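Side-chain contacts in DSBA-like thioredoxin domain-containing protein (Nitrosomonas europaea, PDB 2IN3), which is a putative protein disulfide isomerase of the DsbA family and probably acts as a thiol-disulfide oxidoreductase: residues I64-H67 and W68-H72; I144-S147 and R148-V152; L201-L204 and L205-L209. One frame throughout, in Å; residues are numbered along the deposited sequence. Where two conformers were deposited one is given.

Interaction 1 of 3, residues I64-H67 and W68-H72. With PO4 (phosphate ion), chain B; EDO (1,2-ethanediol), chain D.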
ATOM      1  N   ILE A  64     -16.704  -4.500  -4.788  1.00 43.00           N
ATOM      2  CA  ILE A  64     -15.251  -4.586  -4.908  1.00 42.91           C
ATOM      3  C   ILE A  64     -14.863  -4.968  -6.342  1.00 42.92           C
ATOM      4  O   ILE A  64     -13.969  -4.354  -6.951  1.00 43.18           O
ATOM      5  CB  ILE A  64     -14.656  -5.583  -3.861  1.00 43.01           C
ATOM      6  CG1 ILE A  64     -14.835  -5.037  -2.434  1.00 42.61           C
ATOM      7  CG2 ILE A  64     -13.181  -5.905  -4.171  1.00 41.63           C
ATOM      8  CD1 ILE A  64     -14.683  -6.093  -1.325  1.00 44.98           C
ATOM      9  N   LEU A  65     -15.564  -5.951  -6.899  1.00 42.35           N
ATOM     10  CA  LEU A  65     -15.260  -6.390  -8.254  1.00 42.38           C
ATOM     11  C   LEU A  65     -15.514  -5.276  -9.291  1.00 41.97           C
ATOM     12  O   LEU A  65     -14.807  -5.186 -10.278  1.00 41.73           O
ATOM     13  CB  LEU A  65     -16.068  -7.648  -8.600  1.00 41.73           C
ATOM     14  CG  LEU A  65     -15.665  -8.894  -7.789  1.00 43.93           C
ATOM     15  CD1 LEU A  65     -16.603 -10.026  -8.136  1.00 42.70           C
ATOM     16  CD2 LEU A  65     -14.189  -9.292  -8.002  1.00 42.58           C
ATOM     17  N   HIS A  66     -16.523  -4.432  -9.060  1.00 42.04           N
ATOM     18  CA  HIS A  66     -16.745  -3.300  -9.945  1.00 42.47           C
ATOM     19  C   HIS A  66     -15.521  -2.381  -9.887  1.00 43.16           C
ATOM     20  O   HIS A  66     -15.074  -1.887 -10.928  1.00 41.51           O
ATOM     21  CB  HIS A  66     -18.011  -2.526  -9.574  1.00 43.04           C
ATOM     22  CG  HIS A  66     -18.130  -1.218 -10.296  1.00 44.04           C
ATOM     23  ND1 HIS A  66     -18.221  -1.134 -11.671  1.00 43.19           N
ATOM     24  CD2 HIS A  66     -18.144   0.059  -9.836  1.00 43.22           C
ATOM     25  CE1 HIS A  66     -18.297   0.135 -12.027  1.00 43.30           C
ATOM     26  NE2 HIS A  66     -18.253   0.879 -10.932  1.00 44.37           N
ATOM     27  N   HIS A  67     -14.972  -2.176  -8.677  1.00 43.47           N
ATOM     28  CA  HIS A  67     -13.750  -1.372  -8.528  1.00 45.06           C
ATOM     29  C   HIS A  67     -12.593  -1.993  -9.326  1.00 45.33           C
ATOM     30  O   HIS A  67     -11.882  -1.278 -10.022  1.00 45.20           O
ATOM     31  CB  HIS A  67     -13.357  -1.150  -7.046  1.00 45.29           C
ATOM     32  CG  HIS A  67     -14.298  -0.231  -6.325  1.00 49.05           C
ATOM     33  ND1 HIS A  67     -14.385  -0.167  -4.951  1.00 53.82           N
ATOM     34  CD2 HIS A  67     -15.224   0.635  -6.800  1.00 51.53           C
ATOM     35  CE1 HIS A  67     -15.327   0.702  -4.608  1.00 53.96           C
ATOM     36  NE2 HIS A  67     -15.857   1.200  -5.713  1.00 52.70           N
ATOM     37  N   TRP A  68     -12.432  -3.318  -9.254  1.00 45.19           N
ATOM     38  CA  TRP A  68     -11.370  -3.999  -9.993  1.00 44.47           C
ATOM     39  C   TRP A  68     -11.512  -3.774 -11.501  1.00 44.52           C
ATOM     40  O   TRP A  68     -10.570  -3.397 -12.178  1.00 45.53           O
ATOM     41  CB  TRP A  68     -11.397  -5.510  -9.744  1.00 44.05           C
ATOM     42  CG  TRP A  68     -11.010  -5.971  -8.374  1.00 45.95           C
ATOM     43  CD1 TRP A  68     -10.975  -5.221  -7.202  1.00 44.40           C
ATOM     44  CD2 TRP A  68     -10.681  -7.306  -8.007  1.00 46.64           C
ATOM     45  NE1 TRP A  68     -10.626  -6.021  -6.153  1.00 46.33           N
ATOM     46  CE2 TRP A  68     -10.419  -7.302  -6.611  1.00 46.60           C
ATOM     47  CE3 TRP A  68     -10.554  -8.510  -8.726  1.00 45.54           C
ATOM     48  CZ2 TRP A  68     -10.032  -8.455  -5.912  1.00 45.02           C
ATOM     49  CZ3 TRP A  68     -10.166  -9.670  -8.023  1.00 44.68           C
ATOM     50  CH2 TRP A  68      -9.930  -9.632  -6.625  1.00 44.88           C
ATOM     51  N   HIS A  69     -12.697  -4.013 -12.034  1.00 43.53           N
ATOM     52  CA  HIS A  69     -12.948  -3.695 -13.437  1.00 43.88           C
ATOM     53  C   HIS A  69     -12.604  -2.226 -13.781  1.00 44.42           C
ATOM     54  O   HIS A  69     -11.913  -1.979 -14.769  1.00 45.42           O
ATOM     55  CB  HIS A  69     -14.384  -4.035 -13.782  1.00 42.47           C
ATOM     56  CG  HIS A  69     -14.660  -5.505 -13.837  1.00 43.29           C
ATOM     57  ND1 HIS A  69     -14.183  -6.307 -14.847  1.00 43.84           N
ATOM     58  CD2 HIS A  69     -15.377  -6.316 -13.024  1.00 42.80           C
ATOM     59  CE1 HIS A  69     -14.619  -7.547 -14.674  1.00 44.09           C
ATOM     60  NE2 HIS A  69     -15.337  -7.580 -13.569  1.00 42.83           N
ATOM     61  N   SER A  70     -13.066  -1.255 -12.972  1.00 45.50           N
ATOM     62  CA  SER A  70     -12.731   0.155 -13.194  1.00 44.77           C
ATOM     63  C   SER A  70     -11.250   0.400 -13.234  1.00 44.70           C
ATOM     64  O   SER A  70     -10.781   1.124 -14.119  1.00 44.77           O
ATOM     65  CB  SER A  70     -13.339   1.103 -12.146  1.00 45.26           C
ATOM     66  OG  SER A  70     -14.728   0.952 -12.087  1.00 47.50           O
ATOM     67  N   VAL A  71     -10.533  -0.174 -12.264  1.00 45.15           N
ATOM     68  CA  VAL A  71      -9.070  -0.034 -12.175  1.00 45.34           C
ATOM     69  C   VAL A  71      -8.422  -0.631 -13.432  1.00 45.05           C
ATOM     70  O   VAL A  71      -7.558  -0.014 -14.073  1.00 44.29           O
ATOM     71  CB  VAL A  71      -8.508  -0.720 -10.912  1.00 45.20           C
ATOM     72  CG1 VAL A  71      -6.953  -0.732 -10.962  1.00 45.17           C
ATOM     73  CG2 VAL A  71      -8.956   0.010  -9.673  1.00 46.72           C
ATOM     74  N   HIS A  72      -8.856  -1.835 -13.779  1.00 44.51           N
ATOM     75  CA  HIS A  72      -8.280  -2.517 -14.934  1.00 45.81           C
ATOM     76  C   HIS A  72      -8.442  -1.707 -16.221  1.00 45.75           C
ATOM     77  O   HIS A  72      -7.478  -1.480 -16.944  1.00 44.90           O
ATOM     78  CB  HIS A  72      -8.902  -3.895 -15.128  1.00 45.87           C
ATOM     79  CG  HIS A  72      -8.335  -4.624 -16.293  1.00 47.56           C
ATOM     80  ND1 HIS A  72      -6.993  -4.928 -16.380  1.00 46.35           N
ATOM     81  CD2 HIS A  72      -8.905  -5.080 -17.431  1.00 49.53           C
ATOM     82  CE1 HIS A  72      -6.760  -5.543 -17.527  1.00 49.14           C
ATOM     83  NE2 HIS A  72      -7.904  -5.656 -18.178  1.00 50.28           N
TER
HETATM   84  P   PO4 B 215     -11.567  -1.538  -3.077  1.00 53.06           P
HETATM   85  O1  PO4 B 215     -12.973  -2.026  -3.284  1.00 54.26           O
HETATM   86  O2  PO4 B 215     -11.201  -1.407  -1.613  1.00 56.79           O
HETATM   87  O3  PO4 B 215     -10.623  -2.462  -3.783  1.00 48.46           O
HETATM   88  O4  PO4 B 215     -11.513  -0.118  -3.634  1.00 55.01           O
HETATM   89  C1  EDO D 217     -15.214   1.651 -15.831  1.00 56.71           C
HETATM   90  O1  EDO D 217     -15.523   0.629 -14.876  1.00 56.80           O
HETATM   91  C2  EDO D 217     -15.157   2.989 -15.132  1.00 57.54           C
HETATM   92  O2  EDO D 217     -16.255   2.979 -14.221  1.00 61.56           O

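Interaction 2 of 3, residues I144-S147 and R148-V152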
ATOM      1  N   ILE A 144      14.841 -11.412   1.364  1.00 44.03           N
ATOM      2  CA  ILE A 144      14.688 -11.363   2.818  1.00 45.24           C
ATOM      3  C   ILE A 144      14.424 -12.772   3.356  1.00 45.88           C
ATOM      4  O   ILE A 144      13.346 -13.329   3.117  1.00 45.46           O
ATOM      5  CB  ILE A 144      13.554 -10.421   3.233  1.00 44.89           C
ATOM      6  CG1 ILE A 144      13.787  -9.034   2.635  1.00 45.21           C
ATOM      7  CG2 ILE A 144      13.463 -10.357   4.760  1.00 46.12           C
ATOM      8  CD1 ILE A 144      12.650  -8.053   2.852  1.00 44.42           C
ATOM      9  N   PRO A 145      15.410 -13.358   4.090  1.00 47.05           N
ATOM     10  CA  PRO A 145      15.250 -14.715   4.616  1.00 47.83           C
ATOM     11  C   PRO A 145      14.093 -14.810   5.601  1.00 48.57           C
ATOM     12  O   PRO A 145      13.834 -13.865   6.324  1.00 48.44           O
ATOM     13  CB  PRO A 145      16.580 -14.988   5.347  1.00 48.07           C
ATOM     14  CG  PRO A 145      17.535 -13.958   4.845  1.00 48.06           C
ATOM     15  CD  PRO A 145      16.714 -12.772   4.450  1.00 46.83           C
ATOM     16  N   GLU A 146      13.436 -15.965   5.623  1.00 49.46           N
ATOM     17  CA  GLU A 146      12.306 -16.240   6.496  1.00 50.63           C
ATOM     18  C   GLU A 146      12.700 -16.138   7.973  1.00 50.68           C
ATOM     19  O   GLU A 146      11.874 -15.806   8.850  1.00 50.60           O
ATOM     20  CB  GLU A 146      11.848 -17.652   6.167  1.00 50.82           C
ATOM     21  CG  GLU A 146      10.682 -18.209   6.959  1.00 52.86           C
ATOM     22  CD  GLU A 146      10.206 -19.551   6.381  1.00 53.05           C
ATOM     23  OE1 GLU A 146      10.149 -19.695   5.134  1.00 56.94           O
ATOM     24  OE2 GLU A 146       9.871 -20.453   7.172  1.00 55.31           O
ATOM     25  N   SER A 147      13.969 -16.451   8.244  1.00 49.96           N
ATOM     26  CA  SER A 147      14.518 -16.317   9.586  1.00 49.79           C
ATOM     27  C   SER A 147      14.595 -14.856  10.080  1.00 49.64           C
ATOM     28  O   SER A 147      14.660 -14.621  11.298  1.00 49.13           O
ATOM     29  CB  SER A 147      15.923 -16.995   9.666  1.00 49.55           C
ATOM     30  OG  SER A 147      16.824 -16.197   8.815  1.00 50.27           O
ATOM     31  N   ARG A 148      14.579 -13.877   9.136  1.00 49.76           N
ATOM     32  CA  ARG A 148      14.553 -12.474   9.528  1.00 50.10           C
ATOM     33  C   ARG A 148      13.105 -11.969   9.519  1.00 48.84           C
ATOM     34  O   ARG A 148      12.664 -11.330  10.479  1.00 48.84           O
ATOM     35  CB  ARG A 148      15.489 -11.615   8.650  1.00 49.56           C
ATOM     36  CG  ARG A 148      16.994 -11.861   8.900  1.00 53.07           C
ATOM     37  CD  ARG A 148      17.884 -11.534   7.675  1.00 53.85           C
ATOM     38  NE  ARG A 148      18.281 -10.118   7.569  1.00 60.34           N
ATOM     39  CZ  ARG A 148      17.971  -9.276   6.573  1.00 63.31           C
ATOM     40  NH1 ARG A 148      17.218  -9.647   5.524  1.00 63.85           N
ATOM     41  NH2 ARG A 148      18.421  -8.025   6.629  1.00 64.86           N
ATOM     42  N   PHE A 149      12.359 -12.305   8.460  1.00 47.58           N
ATOM     43  CA  PHE A 149      10.977 -11.843   8.300  1.00 46.24           C
ATOM     44  C   PHE A 149       9.990 -12.349   9.350  1.00 45.82           C
ATOM     45  O   PHE A 149       9.212 -11.555   9.890  1.00 44.33           O
ATOM     46  CB  PHE A 149      10.420 -12.182   6.910  1.00 45.51           C
ATOM     47  CG  PHE A 149       8.986 -11.741   6.722  1.00 44.99           C
ATOM     48  CD1 PHE A 149       8.703 -10.436   6.352  1.00 42.77           C
ATOM     49  CD2 PHE A 149       7.927 -12.620   6.957  1.00 43.78           C
ATOM     50  CE1 PHE A 149       7.365  -9.998   6.186  1.00 44.30           C
ATOM     51  CE2 PHE A 149       6.603 -12.198   6.800  1.00 44.78           C
ATOM     52  CZ  PHE A 149       6.325 -10.884   6.412  1.00 43.76           C
ATOM     53  N   THR A 150       9.973 -13.662   9.592  1.00 44.77           N
ATOM     54  CA  THR A 150       8.922 -14.236  10.446  1.00 45.68           C
ATOM     55  C   THR A 150       8.943 -13.739  11.914  1.00 45.66           C
ATOM     56  O   THR A 150       7.888 -13.350  12.431  1.00 46.02           O
ATOM     57  CB  THR A 150       8.852 -15.776  10.367  1.00 46.14           C
ATOM     58  OG1 THR A 150       8.580 -16.164   9.017  1.00 45.32           O
ATOM     59  CG2 THR A 150       7.736 -16.316  11.248  1.00 47.14           C
ATOM     60  N   PRO A 151      10.116 -13.741  12.588  1.00 46.35           N
ATOM     61  CA  PRO A 151      10.127 -13.170  13.956  1.00 46.03           C
ATOM     62  C   PRO A 151       9.600 -11.714  14.011  1.00 46.18           C
ATOM     63  O   PRO A 151       8.837 -11.370  14.944  1.00 45.79           O
ATOM     64  CB  PRO A 151      11.606 -13.220  14.348  1.00 46.32           C
ATOM     65  CG  PRO A 151      12.162 -14.372  13.547  1.00 47.11           C
ATOM     66  CD  PRO A 151      11.444 -14.257  12.211  1.00 46.01           C
ATOM     67  N   VAL A 152       9.997 -10.890  13.034  1.00 44.56           N
ATOM     68  CA  VAL A 152       9.545  -9.496  12.975  1.00 44.63           C
ATOM     69  C   VAL A 152       8.030  -9.410  12.757  1.00 44.58           C
ATOM     70  O   VAL A 152       7.343  -8.742  13.527  1.00 44.92           O
ATOM     71  CB  VAL A 152      10.361  -8.635  11.952  1.00 44.85           C
ATOM     72  CG1 VAL A 152       9.798  -7.198  11.835  1.00 44.30           C
ATOM     73  CG2 VAL A 152      11.854  -8.601  12.372  1.00 44.07           C
TER
HETATM   74  O   HOH W   1       8.353 -19.059   8.966  1.00 54.75           O

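Interaction 3 of 3, residues L201-L204 and L205-L209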
ATOM      1  N   LEU A 201      -0.193  14.606 -10.580  0.50 44.12           N
ATOM      2  CA  LEU A 201       0.613  14.540  -9.368  0.50 44.43           C
ATOM      3  C   LEU A 201       1.964  15.218  -9.555  0.50 43.54           C
ATOM      4  O   LEU A 201       2.499  15.799  -8.611  0.50 43.51           O
ATOM      5  CB  LEU A 201       0.754  13.108  -8.900  0.50 44.87           C
ATOM      6  CG  LEU A 201      -0.655  12.532  -8.724  0.50 45.91           C
ATOM      7  CD1 LEU A 201      -0.602  11.065  -8.909  0.50 47.13           C
ATOM      8  CD2 LEU A 201      -1.267  12.902  -7.375  0.50 48.23           C
ATOM      9  N   ARG A 202       2.480  15.182 -10.782  1.00 42.74           N
ATOM     10  CA  ARG A 202       3.660  16.001 -11.124  1.00 41.77           C
ATOM     11  C   ARG A 202       3.391  17.482 -10.840  1.00 41.17           C
ATOM     12  O   ARG A 202       4.200  18.156 -10.200  1.00 40.80           O
ATOM     13  CB  ARG A 202       4.051  15.773 -12.562  1.00 41.67           C
ATOM     14  CG  ARG A 202       4.945  14.527 -12.740  1.00 41.10           C
ATOM     15  CD  ARG A 202       4.982  14.105 -14.175  1.00 43.33           C
ATOM     16  NE  ARG A 202       5.824  12.926 -14.352  1.00 45.03           N
ATOM     17  CZ  ARG A 202       5.894  12.247 -15.492  1.00 47.47           C
ATOM     18  NH1 ARG A 202       5.221  12.664 -16.556  1.00 45.23           N
ATOM     19  NH2 ARG A 202       6.666  11.171 -15.578  1.00 48.75           N
ATOM     20  N   GLN A 203       2.247  17.983 -11.310  0.50 40.57           N
ATOM     21  CA  GLN A 203       1.845  19.369 -11.028  0.50 40.65           C
ATOM     22  C   GLN A 203       1.848  19.659  -9.520  0.50 40.14           C
ATOM     23  O   GLN A 203       2.433  20.646  -9.069  0.50 39.21           O
ATOM     24  CB  GLN A 203       0.453  19.679 -11.620  0.50 40.82           C
ATOM     25  CG  GLN A 203       0.017  21.155 -11.503  0.50 42.44           C
ATOM     26  CD  GLN A 203      -0.816  21.457 -10.259  0.50 43.76           C
ATOM     27  OE1 GLN A 203      -1.878  20.866 -10.048  0.50 46.03           O
ATOM     28  NE2 GLN A 203      -0.348  22.403  -9.444  0.50 44.42           N
ATOM     29  N   LEU A 204       1.165  18.802  -8.764  1.00 39.79           N
ATOM     30  CA  LEU A 204       0.970  19.011  -7.324  1.00 40.60           C
ATOM     31  C   LEU A 204       2.311  18.991  -6.584  1.00 40.15           C
ATOM     32  O   LEU A 204       2.651  19.929  -5.844  1.00 40.18           O
ATOM     33  CB  LEU A 204       0.022  17.934  -6.754  1.00 40.88           C
ATOM     34  CG  LEU A 204      -1.394  18.053  -7.340  1.00 44.02           C
ATOM     35  CD1 LEU A 204      -2.268  16.846  -6.959  1.00 46.86           C
ATOM     36  CD2 LEU A 204      -2.013  19.368  -6.936  1.00 45.45           C
ATOM     37  N   LEU A 205       3.112  17.976  -6.868  1.00 39.11           N
ATOM     38  CA  LEU A 205       4.453  17.879  -6.262  1.00 39.06           C
ATOM     39  C   LEU A 205       5.360  19.028  -6.670  1.00 39.02           C
ATOM     40  O   LEU A 205       6.054  19.592  -5.825  1.00 37.69           O
ATOM     41  CB  LEU A 205       5.107  16.530  -6.555  1.00 39.54           C
ATOM     42  CG  LEU A 205       4.297  15.355  -5.991  1.00 42.52           C
ATOM     43  CD1 LEU A 205       4.839  14.029  -6.578  1.00 44.68           C
ATOM     44  CD2 LEU A 205       4.294  15.343  -4.457  1.00 46.46           C
ATOM     45  N   ASP A 206       5.346  19.368  -7.962  1.00 38.63           N
ATOM     46  CA  ASP A 206       6.170  20.464  -8.461  1.00 38.27           C
ATOM     47  C   ASP A 206       5.861  21.767  -7.713  1.00 38.24           C
ATOM     48  O   ASP A 206       6.765  22.501  -7.328  1.00 37.88           O
ATOM     49  CB  ASP A 206       5.950  20.647  -9.963  1.00 38.22           C
ATOM     50  CG  ASP A 206       6.607  19.542 -10.812  1.00 39.49           C
ATOM     51  OD1 ASP A 206       7.407  18.735 -10.277  1.00 36.86           O
ATOM     52  OD2 ASP A 206       6.356  19.522 -12.045  1.00 39.06           O
ATOM     53  N   THR A 207       4.567  22.056  -7.546  1.00 38.42           N
ATOM     54  CA  THR A 207       4.117  23.282  -6.869  1.00 38.48           C
ATOM     55  C   THR A 207       4.493  23.259  -5.390  1.00 38.53           C
ATOM     56  O   THR A 207       4.974  24.266  -4.846  1.00 37.77           O
ATOM     57  CB  THR A 207       2.577  23.478  -7.075  1.00 39.38           C
ATOM     58  OG1 THR A 207       2.331  23.673  -8.468  1.00 39.95           O
ATOM     59  CG2 THR A 207       2.052  24.691  -6.305  1.00 40.39           C
ATOM     60  N   TRP A 208       4.304  22.112  -4.745  1.00 38.71           N
ATOM     61  CA  TRP A 208       4.716  21.963  -3.343  1.00 38.79           C
ATOM     62  C   TRP A 208       6.209  22.288  -3.193  1.00 38.73           C
ATOM     63  O   TRP A 208       6.578  23.137  -2.377  1.00 38.89           O
ATOM     64  CB  TRP A 208       4.370  20.565  -2.744  1.00 38.97           C
ATOM     65  CG  TRP A 208       4.610  20.616  -1.250  1.00 39.52           C
ATOM     66  CD1 TRP A 208       3.709  20.999  -0.289  1.00 40.95           C
ATOM     67  CD2 TRP A 208       5.860  20.420  -0.568  1.00 38.83           C
ATOM     68  NE1 TRP A 208       4.311  21.001   0.950  1.00 41.27           N
ATOM     69  CE2 TRP A 208       5.630  20.662   0.808  1.00 40.24           C
ATOM     70  CE3 TRP A 208       7.147  20.057  -0.984  1.00 38.41           C
ATOM     71  CZ2 TRP A 208       6.648  20.562   1.777  1.00 40.95           C
ATOM     72  CZ3 TRP A 208       8.160  19.938  -0.017  1.00 38.75           C
ATOM     73  CH2 TRP A 208       7.898  20.190   1.346  1.00 41.15           C
ATOM     74  N   LEU A 209       7.060  21.640  -3.994  1.00 38.78           N
ATOM     75  CA  LEU A 209       8.517  21.908  -3.936  1.00 39.75           C
ATOM     76  C   LEU A 209       8.909  23.356  -4.278  1.00 40.34           C
ATOM     77  O   LEU A 209       9.843  23.889  -3.684  1.00 40.52           O
ATOM     78  CB  LEU A 209       9.302  20.920  -4.819  1.00 40.22           C
ATOM     79  CG  LEU A 209       9.256  19.454  -4.361  1.00 40.53           C
ATOM     80  CD1 LEU A 209       9.492  18.503  -5.546  1.00 43.59           C
ATOM     81  CD2 LEU A 209      10.208  19.184  -3.176  1.00 44.54           C
TER

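Interaction 1 of 3, residues I64-H67 and W68-H72
The carbonyl oxygen of His66 meets Ser70 twice: Ser70 N donates to His66 O over 2.9 Å, and Ser70 OG lies 3.1 Å from His66 O. The hydroxyl proton is not settled, because Ser70 OG is also hydrogen-bonded to O1 of a 1,2-ethanediol. That same OG sits over one face of the His66 imidazole, toward its rim. One residue on, His67 turns the edge of its ring to a phosphate, and ND1 donates to phosphate O1 in the ring plane, 2.9 Å away and nearly straight at 167°. Ser19, at the start of helix 19-35, binds the same ion, which probably came from the crystallisation liquor. His66, His67 and Ser70 belong to helix 58-75, one of the helices that the DsbA family inserts into its thioredoxin fold. On the buried side, Trp68 carries its indole back along the helix, with CG opposite the carbonyl carbon (chi1 -69°). There Leu65 CD2 makes a CH-pi contact over the six-membered ring, 4.0 Å from its centroid. Ile64 runs alongside, its CG2 only 3.2 Å from Trp68 NE1. Beyond the helix, Phe79 stacks on the indole and Tyr123 meets it edge-to-face.

Interaction 2 of 3, residues I144-S147 and R148-V152
Arg148 folds back over Pro145 at the start of helix 146-154. Its CB lies 3.6 Å from Pro145 O, and CG then leaves on the side opposite the carbonyl carbon (chi1 -71°), back toward the preceding turn. CD reaches the pyrrolidine ring, 3.6 Å from Pro145 CD and close to Pro145 CG as well. A bend at chi3 (85°) swings the guanidinium across the proline. NH1 ends 3.3 Å from Pro145 CD, which lies at the edge of the guanidinium near its plane, and the same nitrogen approaches Ile144 CG2 at 3.9 Å. Its charge has a long, weak ion-pair partner in Glu107.

Pro145 holds the N-cap position, and its carbonyl oxygen accepts two backbone bonds. Phe149 N donates at 3.0 Å in the carbonyl plane, while Arg148 N comes from well above that plane. One residue on, Glu146 O receives Thr150 N at 3.0 Å. The Glu146 and Thr150 side chains run alongside each other, and a water joins them, donating to Glu146 OE2 and hydrogen-bonded to Thr150 OG1. Pro151 has no N-H to give Ser147 O, and its CD rests 3.4 Å from that oxygen, which is where the helix kinks.

The buried side of the turn is apolar: Ile144 CG2 leans on Phe149 CB, and the phenyl ring leads off into the protein. There Phe149 packs on Leu132, Lys136 and Ala139 of helix 132-141, while Ile144 touches Val103 and Arg148 touches Ile106 of helix 94-106, so that this helix start is set against two helical neighbours.

Interaction 3 of 3, residues L201-L204 and L205-L209
Leu205 and Leu201 sit one turn apart on the packed side of helix 198-211, joined by a backbone bond of 2.9 Å from Leu205 N to Leu201 O. Leu205 CG, held opposite its own carbonyl carbon (chi1 -61°), lies 3.2 Å from Leu201 O, so the isobutyl group closes down over that carbonyl. Both leucines press on helix 19-35 and on strand 187-192: Leu201 meets Phe24, Val27 and Thr192, and Leu205 meets Ile31 and Ile191. Trp208 N donates to Leu204 O at 3.0 Å, and its indole meets Tyr189 edge-to-face and stacks with His212. Toward solvent the contact is polar and looser. Gln203 and Thr207 lie side by side there, and the Gln203 chain bends at chi2 so that NE2 donates to Thr207 OG1 at 3.1 Å. The bond is far from straight (137°), and it is less certain because it rests on one of two deposited glutamine conformers. With a valine at Thr207 the glutamine amide of this conformer would probably lose its acceptor and be freer to turn. Arg202 reaches helix 19-35, with a salt bridge from NE to Glu34 and a hydrogen bond from NH2 to Asn30, and Asp206 is hydrogen-bonded to Tyr35 OH there. An amphipathic helix following the last strand, with its leucine side laid against the sheet and a neighbouring helix, is the C-terminal helix of the thioredoxin fold.

In the fold
The three contacts are separate: the centres of interactions 1 and 2 lie 33 Å apart, those of interactions 1 and 3 28 Å, and those of interactions 2 and 3 37 Å. Helix 19-35 links interactions 1 and 3. Its first turn carries Ser19 and Trp20, which touch 64-72, while Phe24 to Tyr35 farther along it meet 201-209, although the two contacts stay about 14 Å apart at their nearest atoms. Cys18 and Cys21, probably the redox-active CxxC pair, lie just before and at that helix start, near the Val71 side chain but not touching it. Interaction 2 is across the chain's centre from both others and packs among the other helices of the region between strands 40-45 and 179-184.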